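PDB 3D9W: putative acetyltransferase from Nocardia farcinica, which probably transfers an acetyl group to arylamine substrates, as arylamine N-acetyltransferases do. Local coordinates for residues D5-G13 / P197-V205; P50-R60 / D268-L279. One frame throughout, in Å; residues are numbered along the deposited sequence.

Contact 1: residues D5-G13 / P197-V205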
# COMPACT_ATOMS: atom_id res chain seq x y z
N ASP A 5 21.83 15.63 -3.79
CA ASP A 5 22.03 14.80 -4.95
C ASP A 5 22.46 13.38 -4.60
O ASP A 5 22.38 12.48 -5.45
CB ASP A 5 23.03 15.43 -5.89
CG ASP A 5 22.79 15.02 -7.32
OD1 ASP A 5 23.60 15.40 -8.21
OD2 ASP A 5 21.77 14.32 -7.55
N ASP A 6 22.94 13.17 -3.38
CA ASP A 6 23.35 11.83 -2.98
C ASP A 6 22.17 10.88 -3.28
O ASP A 6 21.02 11.17 -2.91
CB ASP A 6 23.69 11.81 -1.49
CG ASP A 6 24.29 10.49 -1.04
OD1 ASP A 6 23.56 9.46 -1.07
OD2 ASP A 6 25.48 10.47 -0.67
N PRO A 7 22.43 9.75 -3.95
CA PRO A 7 21.39 8.77 -4.29
C PRO A 7 20.59 8.32 -3.08
O PRO A 7 19.51 7.74 -3.21
CB PRO A 7 22.19 7.63 -4.92
CG PRO A 7 23.51 7.71 -4.20
CD PRO A 7 23.77 9.19 -4.21
N ALA A 8 21.13 8.59 -1.90
CA ALA A 8 20.46 8.24 -0.66
C ALA A 8 19.14 9.00 -0.54
O ALA A 8 18.18 8.51 0.06
CB ALA A 8 21.37 8.55 0.53
N TYR A 9 19.08 10.19 -1.12
CA TYR A 9 17.87 10.98 -1.01
C TYR A 9 16.88 10.73 -2.13
O TYR A 9 15.88 11.45 -2.25
CB TYR A 9 18.22 12.47 -0.97
CG TYR A 9 19.11 12.85 0.18
CD1 TYR A 9 20.48 12.63 0.14
CD2 TYR A 9 18.57 13.40 1.33
CE1 TYR A 9 21.30 12.95 1.22
CE2 TYR A 9 19.37 13.73 2.42
CZ TYR A 9 20.73 13.50 2.36
OH TYR A 9 21.51 13.80 3.45
N HIS A 10 17.13 9.70 -2.93
CA HIS A 10 16.24 9.40 -4.05
C HIS A 10 15.71 7.97 -4.02
O HIS A 10 15.80 7.30 -2.99
CB HIS A 10 16.97 9.73 -5.34
CG HIS A 10 17.56 11.11 -5.34
ND1 HIS A 10 16.89 12.21 -5.82
CD2 HIS A 10 18.72 11.57 -4.82
CE1 HIS A 10 17.61 13.29 -5.61
NE2 HIS A 10 18.73 12.94 -5.01
N TRP A 11 15.19 7.48 -5.13
CA TRP A 11 14.61 6.14 -5.08
C TRP A 11 15.13 5.06 -6.01
O TRP A 11 14.37 4.19 -6.43
CB TRP A 11 13.10 6.28 -5.23
CG TRP A 11 12.61 7.32 -4.28
CD1 TRP A 11 12.59 8.67 -4.48
CD2 TRP A 11 12.21 7.10 -2.93
NE1 TRP A 11 12.21 9.31 -3.32
CE2 TRP A 11 11.97 8.37 -2.35
CE3 TRP A 11 12.03 5.96 -2.13
CZ2 TRP A 11 11.57 8.52 -1.03
CZ3 TRP A 11 11.62 6.12 -0.81
CH2 TRP A 11 11.40 7.38 -0.27
N ASN A 12 16.44 5.11 -6.29
CA ASN A 12 17.09 4.14 -7.17
C ASN A 12 16.26 3.76 -8.39
O ASN A 12 16.06 2.58 -8.65
CB ASN A 12 17.44 2.86 -6.39
CG ASN A 12 18.34 3.12 -5.19
OD1 ASN A 12 19.24 3.99 -5.25
ND2 ASN A 12 18.12 2.37 -4.10
N GLY A 13 15.78 4.76 -9.13
CA GLY A 13 14.99 4.48 -10.31
C GLY A 13 15.77 3.73 -11.38
O GLY A 13 15.20 2.94 -12.15
N PRO A 197 10.07 15.13 5.64
CA PRO A 197 10.73 14.44 4.52
C PRO A 197 11.18 13.06 4.96
O PRO A 197 11.86 12.93 5.98
CB PRO A 197 11.91 15.36 4.21
CG PRO A 197 11.39 16.70 4.57
CD PRO A 197 10.70 16.44 5.88
N GLN A 198 10.80 12.03 4.21
CA GLN A 198 11.18 10.66 4.53
C GLN A 198 11.97 10.04 3.39
O GLN A 198 11.75 10.38 2.22
CB GLN A 198 9.93 9.83 4.83
CG GLN A 198 9.22 10.25 6.12
CD GLN A 198 9.92 9.74 7.37
OE1 GLN A 198 9.75 8.59 7.78
NE2 GLN A 198 10.73 10.60 7.99
N TYR A 199 12.88 9.13 3.72
CA TYR A 199 13.72 8.50 2.71
C TYR A 199 13.82 6.98 2.85
O TYR A 199 13.34 6.40 3.83
CB TYR A 199 15.09 9.14 2.78
CG TYR A 199 15.03 10.64 2.64
CD1 TYR A 199 14.82 11.23 1.39
CD2 TYR A 199 15.17 11.48 3.75
CE1 TYR A 199 14.75 12.61 1.25
CE2 TYR A 199 15.09 12.87 3.61
CZ TYR A 199 14.88 13.43 2.35
OH TYR A 199 14.84 14.80 2.19
N ARG A 200 14.44 6.34 1.87
CA ARG A 200 14.58 4.90 1.87
C ARG A 200 15.12 4.33 3.16
O ARG A 200 14.67 3.27 3.61
CB ARG A 200 15.44 4.44 0.68
CG ARG A 200 14.65 4.41 -0.63
CD ARG A 200 15.33 3.70 -1.79
NE ARG A 200 16.41 4.50 -2.35
CZ ARG A 200 17.70 4.36 -2.03
NH1 ARG A 200 18.07 3.44 -1.14
NH2 ARG A 200 18.61 5.14 -2.58
N ILE A 201 16.06 5.03 3.79
CA ILE A 201 16.64 4.56 5.05
C ILE A 201 15.55 4.54 6.13
O ILE A 201 15.52 3.64 6.97
CB ILE A 201 17.78 5.47 5.54
CG1 ILE A 201 18.62 5.99 4.36
CG2 ILE A 201 18.66 4.69 6.51
CD1 ILE A 201 19.60 4.97 3.71
N ASP A 202 14.68 5.54 6.10
CA ASP A 202 13.58 5.64 7.05
C ASP A 202 12.60 4.50 6.82
O ASP A 202 11.98 4.01 7.77
CB ASP A 202 12.85 6.97 6.89
CG ASP A 202 13.79 8.15 6.87
OD1 ASP A 202 14.59 8.27 7.82
OD2 ASP A 202 13.73 8.95 5.91
N PHE A 203 12.44 4.10 5.56
CA PHE A 203 11.54 3.00 5.23
C PHE A 203 12.11 1.68 5.71
O PHE A 203 11.37 0.80 6.13
CB PHE A 203 11.30 2.93 3.73
CG PHE A 203 10.33 3.95 3.22
CD1 PHE A 203 9.85 4.95 4.05
CD2 PHE A 203 9.89 3.90 1.90
CE1 PHE A 203 8.95 5.91 3.57
CE2 PHE A 203 8.98 4.85 1.42
CZ PHE A 203 8.51 5.86 2.26
N GLU A 204 13.44 1.54 5.65
CA GLU A 204 14.05 0.30 6.09
C GLU A 204 13.82 0.09 7.59
O GLU A 204 13.59 -1.03 8.03
CB GLU A 204 15.55 0.28 5.79
CG GLU A 204 16.08 -1.14 5.60
CD GLU A 204 17.56 -1.29 5.99
OE1 GLU A 204 18.38 -0.43 5.60
OE2 GLU A 204 17.89 -2.29 6.67
N VAL A 205 13.89 1.17 8.36
CA VAL A 205 13.66 1.07 9.79
C VAL A 205 12.21 0.64 9.99
O VAL A 205 11.92 -0.36 10.65
CB VAL A 205 13.86 2.44 10.49
CG1 VAL A 205 13.47 2.35 11.97
CG2 VAL A 205 15.31 2.88 10.36
O HOH W 1 15.59 7.82 -0.29

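Contact 2: residues P50-R60 / D268-L279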
# COMPACT_ATOMS: atom_id res chain seq x y z
N PRO A 50 -1.11 -7.37 -5.67
CA PRO A 50 -1.75 -7.90 -4.46
C PRO A 50 -1.09 -7.36 -3.18
O PRO A 50 0.03 -6.85 -3.20
CB PRO A 50 -1.55 -9.42 -4.60
CG PRO A 50 -1.47 -9.63 -6.04
CD PRO A 50 -0.60 -8.48 -6.49
N PHE A 51 -1.80 -7.46 -2.06
CA PHE A 51 -1.26 -7.01 -0.79
C PHE A 51 -1.09 -8.24 0.11
O PHE A 51 -1.99 -9.06 0.24
CB PHE A 51 -2.21 -6.02 -0.14
CG PHE A 51 -1.75 -5.53 1.19
CD1 PHE A 51 -1.88 -6.33 2.32
CD2 PHE A 51 -1.20 -4.26 1.32
CE1 PHE A 51 -1.47 -5.87 3.57
CE2 PHE A 51 -0.79 -3.80 2.56
CZ PHE A 51 -0.92 -4.60 3.69
N GLU A 52 0.08 -8.37 0.74
CA GLU A 52 0.31 -9.52 1.59
C GLU A 52 1.49 -9.36 2.53
O GLU A 52 2.41 -8.59 2.26
CB GLU A 52 0.55 -10.75 0.73
CG GLU A 52 1.63 -10.51 -0.28
CD GLU A 52 2.51 -11.70 -0.46
OE1 GLU A 52 3.06 -12.16 0.56
OE2 GLU A 52 2.64 -12.19 -1.60
N ASN A 53 1.46 -10.12 3.62
CA ASN A 53 2.50 -10.12 4.64
C ASN A 53 3.00 -11.54 4.81
O ASN A 53 3.56 -11.89 5.84
CB ASN A 53 1.94 -9.61 5.97
CG ASN A 53 0.82 -10.50 6.52
OD1 ASN A 53 0.07 -11.11 5.75
ND2 ASN A 53 0.70 -10.56 7.85
N LEU A 54 2.79 -12.36 3.78
CA LEU A 54 3.18 -13.76 3.85
C LEU A 54 4.64 -14.08 4.23
O LEU A 54 4.88 -14.99 5.02
CB LEU A 54 2.79 -14.48 2.55
CG LEU A 54 1.29 -14.74 2.40
CD1 LEU A 54 1.05 -15.64 1.21
CD2 LEU A 54 0.75 -15.40 3.65
N GLU A 55 5.60 -13.36 3.68
CA GLU A 55 7.00 -13.63 4.02
C GLU A 55 7.19 -13.54 5.52
O GLU A 55 7.80 -14.42 6.13
CB GLU A 55 7.94 -12.66 3.33
CG GLU A 55 8.05 -12.89 1.85
CD GLU A 55 8.20 -14.37 1.52
OE1 GLU A 55 9.29 -14.94 1.81
OE2 GLU A 55 7.23 -14.95 0.99
N ALA A 56 6.66 -12.46 6.10
CA ALA A 56 6.75 -12.23 7.54
C ALA A 56 6.09 -13.35 8.34
O ALA A 56 6.58 -13.75 9.40
CB ALA A 56 6.12 -10.88 7.88
N VAL A 57 4.97 -13.86 7.85
CA VAL A 57 4.27 -14.93 8.54
C VAL A 57 5.01 -16.24 8.41
O VAL A 57 4.87 -17.13 9.24
CB VAL A 57 2.87 -15.13 7.99
CG1 VAL A 57 2.10 -16.06 8.91
CG2 VAL A 57 2.16 -13.79 7.84
N LEU A 58 5.80 -16.37 7.36
CA LEU A 58 6.55 -17.60 7.15
C LEU A 58 7.89 -17.54 7.87
O LEU A 58 8.72 -18.43 7.73
CB LEU A 58 6.75 -17.84 5.66
CG LEU A 58 5.43 -18.04 4.91
CD1 LEU A 58 5.66 -18.19 3.42
CD2 LEU A 58 4.73 -19.25 5.46
N GLY A 59 8.09 -16.48 8.66
CA GLY A 59 9.32 -16.33 9.41
C GLY A 59 10.49 -15.81 8.59
O GLY A 59 11.62 -15.72 9.07
N ARG A 60 10.21 -15.46 7.34
CA ARG A 60 11.24 -14.96 6.46
C ARG A 60 11.30 -13.43 6.46
O ARG A 60 10.36 -12.74 6.85
CB ARG A 60 11.02 -15.50 5.05
CG ARG A 60 10.97 -17.02 5.01
CD ARG A 60 11.11 -17.58 3.61
NE ARG A 60 9.92 -17.43 2.78
CZ ARG A 60 9.07 -18.41 2.48
NH1 ARG A 60 9.27 -19.63 2.96
NH2 ARG A 60 8.04 -18.17 1.68
N ASP A 268 -4.47 -13.57 -6.25
CA ASP A 268 -3.45 -13.76 -7.27
C ASP A 268 -2.08 -13.94 -6.68
O ASP A 268 -1.10 -13.36 -7.14
CB ASP A 268 -3.48 -12.59 -8.22
CG ASP A 268 -4.83 -12.41 -8.84
OD1 ASP A 268 -5.34 -13.40 -9.41
OD2 ASP A 268 -5.40 -11.30 -8.75
N ILE A 269 -2.04 -14.76 -5.64
CA ILE A 269 -0.82 -15.09 -4.94
C ILE A 269 -0.59 -16.58 -5.13
O ILE A 269 -1.51 -17.37 -4.93
CB ILE A 269 -0.96 -14.73 -3.45
CG1 ILE A 269 -1.00 -13.22 -3.31
CG2 ILE A 269 0.18 -15.36 -2.64
CD1 ILE A 269 -1.18 -12.73 -1.89
N GLU A 270 0.62 -16.95 -5.53
CA GLU A 270 1.01 -18.34 -5.77
C GLU A 270 2.20 -18.69 -4.87
O GLU A 270 3.22 -18.01 -4.88
CB GLU A 270 1.40 -18.53 -7.24
CG GLU A 270 1.09 -19.90 -7.81
CD GLU A 270 0.42 -19.82 -9.17
OE1 GLU A 270 -0.49 -18.96 -9.34
OE2 GLU A 270 0.78 -20.62 -10.06
N LEU A 271 2.07 -19.76 -4.10
CA LEU A 271 3.12 -20.18 -3.19
C LEU A 271 3.50 -21.63 -3.39
O LEU A 271 2.70 -22.44 -3.86
CB LEU A 271 2.65 -20.05 -1.75
CG LEU A 271 2.01 -18.76 -1.28
CD1 LEU A 271 1.66 -18.88 0.21
CD2 LEU A 271 2.98 -17.62 -1.52
N PRO A 272 4.73 -22.00 -3.03
CA PRO A 272 5.12 -23.40 -3.20
C PRO A 272 4.30 -24.20 -2.18
O PRO A 272 3.72 -23.63 -1.25
CB PRO A 272 6.60 -23.40 -2.85
CG PRO A 272 7.05 -22.00 -3.20
CD PRO A 272 5.89 -21.16 -2.69
N GLY A 273 4.26 -25.52 -2.35
CA GLY A 273 3.50 -26.35 -1.44
C GLY A 273 3.98 -26.19 -0.01
O GLY A 273 3.18 -25.93 0.89
N PRO A 274 5.29 -26.33 0.22
CA PRO A 274 5.83 -26.19 1.57
C PRO A 274 5.28 -24.98 2.32
O PRO A 274 5.04 -25.05 3.52
CB PRO A 274 7.33 -26.13 1.33
CG PRO A 274 7.49 -27.08 0.20
CD PRO A 274 6.36 -26.68 -0.73
N ASP A 275 5.10 -23.87 1.60
CA ASP A 275 4.56 -22.64 2.20
C ASP A 275 3.05 -22.77 2.49
O ASP A 275 2.59 -22.44 3.59
CB ASP A 275 4.83 -21.43 1.29
CG ASP A 275 6.31 -21.04 1.24
OD1 ASP A 275 7.08 -21.44 2.14
OD2 ASP A 275 6.71 -20.29 0.31
N LEU A 276 2.28 -23.23 1.50
CA LEU A 276 0.83 -23.43 1.69
C LEU A 276 0.71 -24.36 2.87
O LEU A 276 0.01 -24.07 3.85
CB LEU A 276 0.21 -24.09 0.47
CG LEU A 276 0.35 -23.35 -0.86
CD1 LEU A 276 -0.22 -24.18 -1.98
CD2 LEU A 276 -0.37 -22.02 -0.76
N ASP A 277 1.39 -25.51 2.77
CA ASP A 277 1.40 -26.49 3.85
C ASP A 277 1.70 -25.75 5.16
O ASP A 277 0.94 -25.84 6.13
CB ASP A 277 2.47 -27.55 3.57
CG ASP A 277 1.88 -28.87 3.08
OD1 ASP A 277 1.06 -28.85 2.13
OD2 ASP A 277 2.24 -29.93 3.64
N ALA A 278 2.80 -25.00 5.17
CA ALA A 278 3.21 -24.22 6.34
C ALA A 278 2.11 -23.26 6.77
O ALA A 278 1.83 -23.09 7.96
CB ALA A 278 4.48 -23.44 6.03
N LEU A 279 1.48 -22.62 5.79
CA LEU A 279 0.41 -21.67 6.03
C LEU A 279 -0.77 -22.42 6.64
O LEU A 279 -1.26 -22.08 7.72
CB LEU A 279 -0.03 -21.06 4.69
CG LEU A 279 -0.29 -19.56 4.62
CD1 LEU A 279 -1.36 -19.16 5.61
CD2 LEU A 279 1.01 -18.83 4.91

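Contact 1: residues D5-G13 / P197-V205
Tyr-9 turns an edge of its ring onto the face of Tyr-199 in a T-shaped pair, the planes at 77° and Tyr-9 CD2 3.8 Å from Tyr-199 CZ. The indole of Trp-11 has the carbonyl oxygen of Gln-198 at its edge and a water over the rim of one face, while CE3 touches Arg-200 CG and CZ3 meets Phe-203 CE2 at 3.7 Å, that ring lying oblique to it. Asn-12 ND2 lies over the centre of one face of the Arg-200 guanidinium, the amide turned 39° from it, and Pro-7 O stands at the guanidinium edge. A bend at chi3 (-74°) brings the guanidinium to the carbonyls of Pro-7 and His-10, where Arg-200 NE donates to His-10 O at 2.9 Å and NH2 gives Pro-7 O a weak bond. The same water donates to Ala-8 O and His-10 O and accepts from Arg-200 N, bridging the N-terminal loop to the first turn of the helix. Below this surface contact, Trp-11 rests on Ala-90 of helix 82-95 and Val-100 of strand 99-107; Glu-94 accepts from the backbone of Trp-11 and Gly-13, and Phe-203 packs edge-to-face with Tyr-83 of helix 82-95, so the loop before helix 18-25 and the start of helix 200-212 both rest on that helix.

Contact 2: residues P50-R60 / D268-L279
Arg-60 and Asp-275 form the polar end of this contact, a salt bridge in which two guanidinium nitrogens take one carboxylate oxygen each. NH1 of Arg-60 reaches Asp-275 OD1 at 3.0 Å, nearly straight at 166° and on the syn side, whereas Arg-60 NH2 meets Asp-275 OD2 at 2.9 Å from above the carboxylate plane; the two flat groups are turned 42° apart. The N-H on Arg-60 NE runs almost linearly to Glu-55 OE1 at 2.7 Å, and NH2 adds a weak bond to Glu-55 OE2. Held between two carboxylates at its edge, and with Leu-58 CB over one face, the guanidinium is fixed in rotation and probably eases the repulsion between the two acids. Arg-78 adds a second positive partner for Glu-55 and also bridges to Glu-52.

Apolar contacts fill the rest. Leu-54 spreads its two methyls over different partners: CD1 touches Leu-271 CD1 and Ile-269 CG2, and CD2 touches Leu-279 CD2 at 3.7 Å. Leu-58 brings CD2 to the same Leu-279 methyl; outside this apolar group, Leu-58 CD1 lies against the Asp-275 carboxylate carbon. With CG1 anti to its carbonyl carbon (chi1 -69°) and the chain extended beyond, Ile-269 carries CD1 to Glu-52 CB at 3.7 Å, while its CG1 faces Pro-50 CB. Leu-224 of strand 223-227 packs against Glu-52, Leu-54 and Ile-269.

Backbone bonds shape the turn that presents Arg-60. Arg-60 N to Glu-55 O, at 2.9 Å, and Gly-59 N to Ala-56 O close helix 54-57 in a Schellman motif, with Gly-59 at positive phi as the C-prime residue. A Schellman-capped short helix is thus clasped to the C-terminal helix 273-280 by leucine packing and a Glu-Arg-Asp salt-bridge network.

In the fold
From the N terminus, the loop 5-13 comes first and waits for its partner until 197-205, beyond the eight-stranded antiparallel sheet; contact 1 thereby closes a loop of 183 residues. Before that loop is complete the chain passes through 50-60, whose partner 268-279 follows the four-stranded sheet and helix 259-265, so contact 2 closes a loop of 207 residues that crosses the first. The two contacts do not touch: their centres are 28 Å apart and their nearest atoms about 12 Å. Contact 1 ties the N-terminal loop to helix 200-212, whereas contact 2 ties the short helix 54-57 to the C-terminal helix 273-280.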